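Local coordinates for alanine glyoxylate transaminase (Thermococcus litoralis, PDB 2ZC0), which probably transfers the amino group of alanine to glyoxylate, using pyridoxal 5'-phosphate as cofactor, at residues G115-N129 with F139-V151. Sequence-based numbering, arbitrary orientation.
Sequences GRVLIDPGDVVITEN and FEQLGAKIEGVPV. With ZN (zinc ion), chain E.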
ATOM      1  N   GLY A 115     -14.539   1.020   3.769  1.00 28.45           N
ATOM      2  CA  GLY A 115     -13.288   1.682   3.463  1.00 28.70           C
ATOM      3  C   GLY A 115     -12.239   0.705   2.981  1.00 30.18           C
ATOM      4  O   GLY A 115     -11.447   0.998   2.081  1.00 31.76           O
ATOM      5  N   ARG A 116     -12.239  -0.477   3.573  1.00 29.75           N
ATOM      6  CA  ARG A 116     -11.266  -1.482   3.199  1.00 30.55           C
ATOM      7  C   ARG A 116     -11.449  -1.992   1.770  1.00 29.93           C
ATOM      8  O   ARG A 116     -10.487  -2.327   1.099  1.00 33.60           O
ATOM      9  CB  ARG A 116     -11.315  -2.624   4.206  1.00 29.90           C
ATOM     10  CG  ARG A 116     -10.950  -2.157   5.607  1.00 30.02           C
ATOM     11  CD  ARG A 116     -10.888  -3.331   6.565  1.00 31.20           C
ATOM     12  NE  ARG A 116     -10.135  -4.419   5.947  1.00 33.27           N
ATOM     13  CZ  ARG A 116      -9.538  -5.402   6.608  1.00 31.94           C
ATOM     14  NH1 ARG A 116      -9.604  -5.433   7.941  1.00 20.01           N
ATOM     15  NH2 ARG A 116      -8.885  -6.340   5.918  1.00 23.38           N
ATOM     16  N   VAL A 117     -12.680  -2.003   1.292  1.00 30.04           N
ATOM     17  CA  VAL A 117     -12.955  -2.477  -0.049  1.00 29.95           C
ATOM     18  C   VAL A 117     -12.939  -1.358  -1.084  1.00 31.41           C
ATOM     19  O   VAL A 117     -12.742  -1.607  -2.271  1.00 30.86           O
ATOM     20  CB  VAL A 117     -14.346  -3.150  -0.103  1.00 30.58           C
ATOM     21  CG1 VAL A 117     -14.787  -3.342  -1.542  1.00 32.04           C
ATOM     22  CG2 VAL A 117     -14.305  -4.488   0.621  1.00 29.96           C
ATOM     23  N   LEU A 118     -13.122  -0.124  -0.630  1.00 30.24           N
ATOM     24  CA  LEU A 118     -13.204   0.995  -1.549  1.00 30.49           C
ATOM     25  C   LEU A 118     -12.045   1.980  -1.563  1.00 28.96           C
ATOM     26  O   LEU A 118     -11.928   2.768  -2.490  1.00 28.50           O
ATOM     27  CB  LEU A 118     -14.519   1.744  -1.296  1.00 29.30           C
ATOM     28  CG  LEU A 118     -15.818   0.944  -1.472  1.00 31.89           C
ATOM     29  CD1 LEU A 118     -16.999   1.824  -1.091  1.00 28.10           C
ATOM     30  CD2 LEU A 118     -15.956   0.456  -2.912  1.00 30.48           C
ATOM     31  N   ILE A 119     -11.171   1.925  -0.569  1.00 30.07           N
ATOM     32  CA  ILE A 119     -10.056   2.863  -0.523  1.00 30.05           C
ATOM     33  C   ILE A 119      -8.656   2.281  -0.754  1.00 30.83           C
ATOM     34  O   ILE A 119      -8.259   1.325  -0.095  1.00 32.44           O
ATOM     35  CB  ILE A 119     -10.025   3.576   0.842  1.00 31.05           C
ATOM     36  CG1 ILE A 119     -11.331   4.328   1.065  1.00 28.10           C
ATOM     37  CG2 ILE A 119      -8.840   4.524   0.918  1.00 31.46           C
ATOM     38  CD1 ILE A 119     -11.491   4.780   2.476  1.00 30.17           C
ATOM     39  N   ASP A 120      -7.919   2.849  -1.703  1.00 28.87           N
ATOM     40  CA  ASP A 120      -6.536   2.443  -1.937  1.00 28.56           C
ATOM     41  C   ASP A 120      -5.751   3.604  -1.302  1.00 30.03           C
ATOM     42  O   ASP A 120      -6.150   4.768  -1.407  1.00 30.14           O
ATOM     43  CB  ASP A 120      -6.193   2.366  -3.438  1.00 27.11           C
ATOM     44  CG  ASP A 120      -6.499   1.001  -4.063  1.00 29.84           C
ATOM     45  OD1 ASP A 120      -6.016  -0.034  -3.545  1.00 27.32           O
ATOM     46  OD2 ASP A 120      -7.211   0.965  -5.089  1.00 28.48           O
ATOM     47  N   PRO A 121      -4.639   3.308  -0.619  1.00 29.73           N
ATOM     48  CA  PRO A 121      -3.875   4.399  -0.008  1.00 28.58           C
ATOM     49  C   PRO A 121      -3.608   5.570  -0.991  1.00 29.98           C
ATOM     50  O   PRO A 121      -3.106   5.358  -2.097  1.00 27.17           O
ATOM     51  CB  PRO A 121      -2.600   3.696   0.440  1.00 29.58           C
ATOM     52  CG  PRO A 121      -3.122   2.326   0.847  1.00 27.83           C
ATOM     53  CD  PRO A 121      -4.053   1.993  -0.303  1.00 28.28           C
ATOM     54  N   GLY A 122      -3.949   6.797  -0.587  1.00 29.35           N
ATOM     55  CA  GLY A 122      -3.737   7.945  -1.451  1.00 28.87           C
ATOM     56  C   GLY A 122      -5.030   8.473  -2.055  1.00 31.26           C
ATOM     57  O   GLY A 122      -5.118   9.630  -2.477  1.00 33.16           O
ATOM     58  N   ASP A 123      -6.046   7.623  -2.111  1.00 30.82           N
ATOM     59  CA  ASP A 123      -7.333   8.035  -2.653  1.00 30.47           C
ATOM     60  C   ASP A 123      -7.853   9.233  -1.863  1.00 31.44           C
ATOM     61  O   ASP A 123      -7.666   9.320  -0.647  1.00 30.46           O
ATOM     62  CB  ASP A 123      -8.379   6.920  -2.522  1.00 29.79           C
ATOM     63  CG  ASP A 123      -8.271   5.853  -3.601  1.00 29.84           C
ATOM     64  OD1 ASP A 123      -7.441   5.977  -4.525  1.00 28.96           O
ATOM     65  OD2 ASP A 123      -9.053   4.879  -3.515  1.00 28.74           O
ATOM     66  N   VAL A 124      -8.502  10.158  -2.561  1.00 31.29           N
ATOM     67  CA  VAL A 124      -9.093  11.317  -1.906  1.00 28.86           C
ATOM     68  C   VAL A 124     -10.547  10.953  -1.684  1.00 28.45           C
ATOM     69  O   VAL A 124     -11.197  10.429  -2.573  1.00 27.99           O
ATOM     70  CB  VAL A 124      -9.059  12.576  -2.791  1.00 30.57           C
ATOM     71  CG1 VAL A 124     -10.079  13.607  -2.273  1.00 27.88           C
ATOM     72  CG2 VAL A 124      -7.661  13.168  -2.798  1.00 26.90           C
ATOM     73  N   VAL A 125     -11.052  11.194  -0.488  1.00 28.15           N
ATOM     74  CA  VAL A 125     -12.454  10.932  -0.233  1.00 32.32           C
ATOM     75  C   VAL A 125     -13.000  12.264   0.254  1.00 32.65           C
ATOM     76  O   VAL A 125     -12.407  12.894   1.132  1.00 31.58           O
ATOM     77  CB  VAL A 125     -12.674   9.828   0.839  1.00 30.51           C
ATOM     78  CG1 VAL A 125     -11.723   9.992   1.970  1.00 35.20           C
ATOM     79  CG2 VAL A 125     -14.091   9.897   1.350  1.00 31.69           C
ATOM     80  N   ILE A 126     -14.097  12.720  -0.344  1.00 34.41           N
ATOM     81  CA  ILE A 126     -14.667  13.993   0.054  1.00 34.56           C
ATOM     82  C   ILE A 126     -15.751  13.799   1.102  1.00 34.17           C
ATOM     83  O   ILE A 126     -16.524  12.846   1.050  1.00 34.54           O
ATOM     84  CB  ILE A 126     -15.164  14.792  -1.196  1.00 37.83           C
ATOM     85  CG1 ILE A 126     -16.238  15.809  -0.815  1.00 36.96           C
ATOM     86  CG2 ILE A 126     -15.655  13.855  -2.253  1.00 44.11           C
ATOM     87  CD1 ILE A 126     -17.619  15.210  -0.604  1.00 39.46           C
ATOM     88  N   THR A 127     -15.776  14.708   2.072  1.00 32.52           N
ATOM     89  CA  THR A 127     -16.729  14.664   3.171  1.00 31.63           C
ATOM     90  C   THR A 127     -17.245  16.071   3.434  1.00 32.30           C
ATOM     91  O   THR A 127     -16.843  17.026   2.774  1.00 33.88           O
ATOM     92  CB  THR A 127     -16.043  14.206   4.464  1.00 29.56           C
ATOM     93  OG1 THR A 127     -15.120  15.219   4.887  1.00 24.87           O
ATOM     94  CG2 THR A 127     -15.270  12.914   4.231  1.00 29.83           C
ATOM     95  N   GLU A 128     -18.140  16.198   4.403  1.00 32.73           N
ATOM     96  CA  GLU A 128     -18.651  17.511   4.790  1.00 31.62           C
ATOM     97  C   GLU A 128     -17.560  18.093   5.693  1.00 33.62           C
ATOM     98  O   GLU A 128     -16.636  17.371   6.080  1.00 30.47           O
ATOM     99  CB  GLU A 128     -19.968  17.349   5.564  1.00 28.77           C
ATOM    100  CG  GLU A 128     -21.163  17.020   4.672  1.00 27.65           C
ATOM    101  CD  GLU A 128     -22.086  15.976   5.264  1.00 30.39           C
ATOM    102  OE1 GLU A 128     -21.776  15.432   6.342  1.00 33.28           O
ATOM    103  OE2 GLU A 128     -23.129  15.682   4.640  1.00 29.54           O
ATOM    104  N   ASN A 129     -17.627  19.392   5.985  1.00 33.82           N
ATOM    105  CA  ASN A 129     -16.660  20.025   6.891  1.00 34.25           C
ATOM    106  C   ASN A 129     -17.448  20.897   7.860  1.00 36.16           C
ATOM    107  O   ASN A 129     -18.031  21.909   7.457  1.00 37.22           O
ATOM    108  CB  ASN A 129     -15.629  20.876   6.129  1.00 32.97           C
ATOM    109  CG  ASN A 129     -14.534  21.445   7.052  1.00 33.26           C
ATOM    110  OD1 ASN A 129     -14.269  20.901   8.131  1.00 33.79           O
ATOM    111  ND2 ASN A 129     -13.886  22.525   6.618  1.00 30.78           N
ATOM    112  N   PHE A 139     -11.036   6.431   7.804  1.00 29.69           N
ATOM    113  CA  PHE A 139     -10.575   6.503   6.417  1.00 28.68           C
ATOM    114  C   PHE A 139      -9.117   6.916   6.255  1.00 27.11           C
ATOM    115  O   PHE A 139      -8.436   6.458   5.325  1.00 28.30           O
ATOM    116  CB  PHE A 139     -11.468   7.440   5.596  1.00 30.06           C
ATOM    117  CG  PHE A 139     -12.867   6.916   5.384  1.00 31.24           C
ATOM    118  CD1 PHE A 139     -13.237   5.658   5.854  1.00 30.56           C
ATOM    119  CD2 PHE A 139     -13.809   7.675   4.694  1.00 31.13           C
ATOM    120  CE1 PHE A 139     -14.527   5.163   5.645  1.00 33.07           C
ATOM    121  CE2 PHE A 139     -15.100   7.193   4.480  1.00 31.50           C
ATOM    122  CZ  PHE A 139     -15.460   5.931   4.953  1.00 31.25           C
ATOM    123  N   GLU A 140      -8.623   7.768   7.142  1.00 24.65           N
ATOM    124  CA  GLU A 140      -7.238   8.186   7.039  1.00 25.47           C
ATOM    125  C   GLU A 140      -6.274   7.107   7.500  1.00 25.49           C
ATOM    126  O   GLU A 140      -5.143   7.053   7.006  1.00 24.51           O
ATOM    127  CB  GLU A 140      -6.978   9.464   7.839  1.00 25.47           C
ATOM    128  CG  GLU A 140      -7.885  10.617   7.473  1.00 29.46           C
ATOM    129  CD  GLU A 140      -7.499  11.903   8.185  1.00 31.01           C
ATOM    130  OE1 GLU A 140      -7.121  11.835   9.379  1.00 27.22           O
ATOM    131  OE2 GLU A 140      -7.575  12.975   7.547  1.00 32.27           O
ATOM    132  N   GLN A 141      -6.680   6.260   8.444  1.00 24.59           N
ATOM    133  CA  GLN A 141      -5.752   5.208   8.841  1.00 27.85           C
ATOM    134  C   GLN A 141      -5.759   4.113   7.777  1.00 27.94           C
ATOM    135  O   GLN A 141      -4.963   3.187   7.825  1.00 28.58           O
ATOM    136  CB  GLN A 141      -6.044   4.649  10.246  1.00 26.78           C
ATOM    137  CG  GLN A 141      -7.414   4.126  10.498  1.00 26.70           C
ATOM    138  CD  GLN A 141      -7.628   3.806  11.968  1.00 25.41           C
ATOM    139  OE1 GLN A 141      -6.981   4.384  12.840  1.00 25.55           O
ATOM    140  NE2 GLN A 141      -8.539   2.898  12.247  1.00 23.80           N
ATOM    141  N   LEU A 142      -6.664   4.237   6.806  1.00 27.28           N
ATOM    142  CA  LEU A 142      -6.694   3.299   5.690  1.00 25.33           C
ATOM    143  C   LEU A 142      -5.908   3.969   4.570  1.00 24.29           C
ATOM    144  O   LEU A 142      -5.846   3.468   3.458  1.00 23.15           O
ATOM    145  CB  LEU A 142      -8.118   2.983   5.248  1.00 24.23           C
ATOM    146  CG  LEU A 142      -8.835   1.985   6.186  1.00 29.64           C
ATOM    147  CD1 LEU A 142     -10.360   1.954   5.903  1.00 26.03           C
ATOM    148  CD2 LEU A 142      -8.222   0.579   5.967  1.00 25.84           C
ATOM    149  N   GLY A 143      -5.284   5.106   4.876  1.00 23.23           N
ATOM    150  CA  GLY A 143      -4.497   5.803   3.865  1.00 24.66           C
ATOM    151  C   GLY A 143      -5.198   6.854   3.012  1.00 23.54           C
ATOM    152  O   GLY A 143      -4.569   7.475   2.170  1.00 26.33           O
ATOM    153  N   ALA A 144      -6.489   7.066   3.223  1.00 25.29           N
ATOM    154  CA  ALA A 144      -7.232   8.054   2.443  1.00 28.71           C
ATOM    155  C   ALA A 144      -6.837   9.496   2.750  1.00 30.90           C
ATOM    156  O   ALA A 144      -6.337   9.798   3.833  1.00 30.72           O
ATOM    157  CB  ALA A 144      -8.744   7.883   2.681  1.00 27.12           C
ATOM    158  N   LYS A 145      -7.097  10.370   1.781  1.00 32.81           N
ATOM    159  CA  LYS A 145      -6.835  11.799   1.893  1.00 34.34           C
ATOM    160  C   LYS A 145      -8.212  12.464   1.972  1.00 35.54           C
ATOM    161  O   LYS A 145      -9.028  12.327   1.056  1.00 34.62           O
ATOM    162  CB  LYS A 145      -6.102  12.300   0.653  1.00 36.83           C
ATOM    163  CG  LYS A 145      -5.227  13.513   0.881  1.00 42.19           C
ATOM    164  CD  LYS A 145      -6.008  14.723   1.371  1.00 44.89           C
ATOM    165  CE  LYS A 145      -5.053  15.861   1.735  1.00 44.51           C
ATOM    166  NZ  LYS A 145      -5.758  17.016   2.348  1.00 45.84           N
ATOM    167  N   ILE A 146      -8.475  13.189   3.050  1.00 34.49           N
ATOM    168  CA  ILE A 146      -9.773  13.826   3.200  1.00 34.97           C
ATOM    169  C   ILE A 146      -9.878  15.273   2.707  1.00 35.77           C
ATOM    170  O   ILE A 146      -9.037  16.112   3.025  1.00 37.22           O
ATOM    171  CB  ILE A 146     -10.216  13.735   4.679  1.00 34.89           C
ATOM    172  CG1 ILE A 146     -10.518  12.267   4.995  1.00 33.29           C
ATOM    173  CG2 ILE A 146     -11.451  14.613   4.944  1.00 29.13           C
ATOM    174  CD1 ILE A 146     -10.739  12.004   6.428  1.00 40.77           C
ATOM    175  N   GLU A 147     -10.900  15.542   1.894  1.00 35.73           N
ATOM    176  CA  GLU A 147     -11.178  16.888   1.375  1.00 35.53           C
ATOM    177  C   GLU A 147     -12.588  17.228   1.839  1.00 33.80           C
ATOM    178  O   GLU A 147     -13.556  16.606   1.400  1.00 32.56           O
ATOM    179  CB  GLU A 147     -11.147  16.927  -0.157  1.00 35.32           C
ATOM    180  CG  GLU A 147      -9.772  16.837  -0.803  1.00 37.99           C
ATOM    181  CD  GLU A 147      -8.849  17.980  -0.425  1.00 40.81           C
ATOM    182  OE1 GLU A 147      -9.340  19.028   0.062  1.00 41.53           O
ATOM    183  OE2 GLU A 147      -7.624  17.832  -0.626  1.00 39.34           O
ATOM    184  N   GLY A 148     -12.702  18.201   2.736  1.00 35.76           N
ATOM    185  CA  GLY A 148     -14.009  18.591   3.240  1.00 34.27           C
ATOM    186  C   GLY A 148     -14.708  19.642   2.395  1.00 36.22           C
ATOM    187  O   GLY A 148     -14.064  20.355   1.630  1.00 35.80           O
ATOM    188  N   VAL A 149     -16.033  19.711   2.523  1.00 37.58           N
ATOM    189  CA  VAL A 149     -16.874  20.681   1.816  1.00 35.78           C
ATOM    190  C   VAL A 149     -17.756  21.329   2.895  1.00 38.86           C
ATOM    191  O   VAL A 149     -18.485  20.639   3.597  1.00 38.03           O
ATOM    192  CB  VAL A 149     -17.809  20.001   0.782  1.00 36.77           C
ATOM    193  CG1 VAL A 149     -18.748  21.038   0.158  1.00 36.59           C
ATOM    194  CG2 VAL A 149     -16.993  19.340  -0.320  1.00 36.62           C
ATOM    195  N   PRO A 150     -17.703  22.666   3.033  1.00 40.66           N
ATOM    196  CA  PRO A 150     -18.486  23.418   4.026  1.00 41.14           C
ATOM    197  C   PRO A 150     -19.978  23.095   4.048  1.00 41.84           C
ATOM    198  O   PRO A 150     -20.560  22.737   3.026  1.00 42.28           O
ATOM    199  CB  PRO A 150     -18.252  24.873   3.623  1.00 42.11           C
ATOM    200  CG  PRO A 150     -16.883  24.847   3.041  1.00 42.66           C
ATOM    201  CD  PRO A 150     -16.915  23.585   2.192  1.00 41.90           C
ATOM    202  N   VAL A 151     -20.592  23.237   5.218  1.00 40.78           N
ATOM    203  CA  VAL A 151     -22.022  22.992   5.367  1.00 42.08           C
ATOM    204  C   VAL A 151     -22.691  24.187   6.063  1.00 43.56           C
ATOM    205  O   VAL A 151     -22.009  25.013   6.669  1.00 42.84           O
ATOM    206  CB  VAL A 151     -22.298  21.738   6.240  1.00 41.34           C
ATOM    207  CG1 VAL A 151     -21.422  20.573   5.784  1.00 43.60           C
ATOM    208  CG2 VAL A 151     -22.046  22.055   7.699  1.00 38.67           C
TER
HETATM  209 ZN    ZN E 408      -7.666  14.590   8.800  1.00 46.51          ZN
HETATM  210  O   HOH W   1      -8.589  16.378   7.408  1.00 22.05           O
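Lys-145 N gives the shortest bond of this contact to Asp-123 O, 2.7 Å with an N-H angle of 162°. Lys-145 O accepts from Val-125 N at 2.8 Å and is also touched by the CA-H of Val-124. The ladder runs on as Glu-147 N donates to Val-125 O and Glu-147 O accepts from Thr-127 N; the last two rungs, around Val-149, are bent and weak. Gly-122 N bonds to Gly-143 O. Both glycines have positive phi, where a CB would press on the preceding carbonyl O; at Gly-143, the C-prime residue of the Schellman motif ending helix 133-140, it would also hit Pro-121 CA. This is a beta-alpha-beta unit, in which helix 133-140 links parallel neighbours 124-129 and 145-152 of the large sheet of the aminotransferase fold. Apolar side chains pack where the helix ends: Ile-119 lays CD1 over one face of the Phe-139 ring, 4.1 Å from its centroid, while its CG2 meets the small methyl of Ala-144. Leu-142 CD1 comes within 3.7 Å of Gly-115 C, an approach a side chain there would block. Val-125, with CG1 between the backbone N and the carbonyl carbon (chi1 42°), turns that methyl to Ala-144 CB at 3.7 Å and sends CG2 to the Phe-139 ring. On the other face of the sheet, branched Ile-126 packs CG1 against Val-149 CG2 at 3.6 Å. Glu-140 OE2 binds the zinc ion at 2.0 Å, alongside a water, and its OE1 pairs with Lys-15.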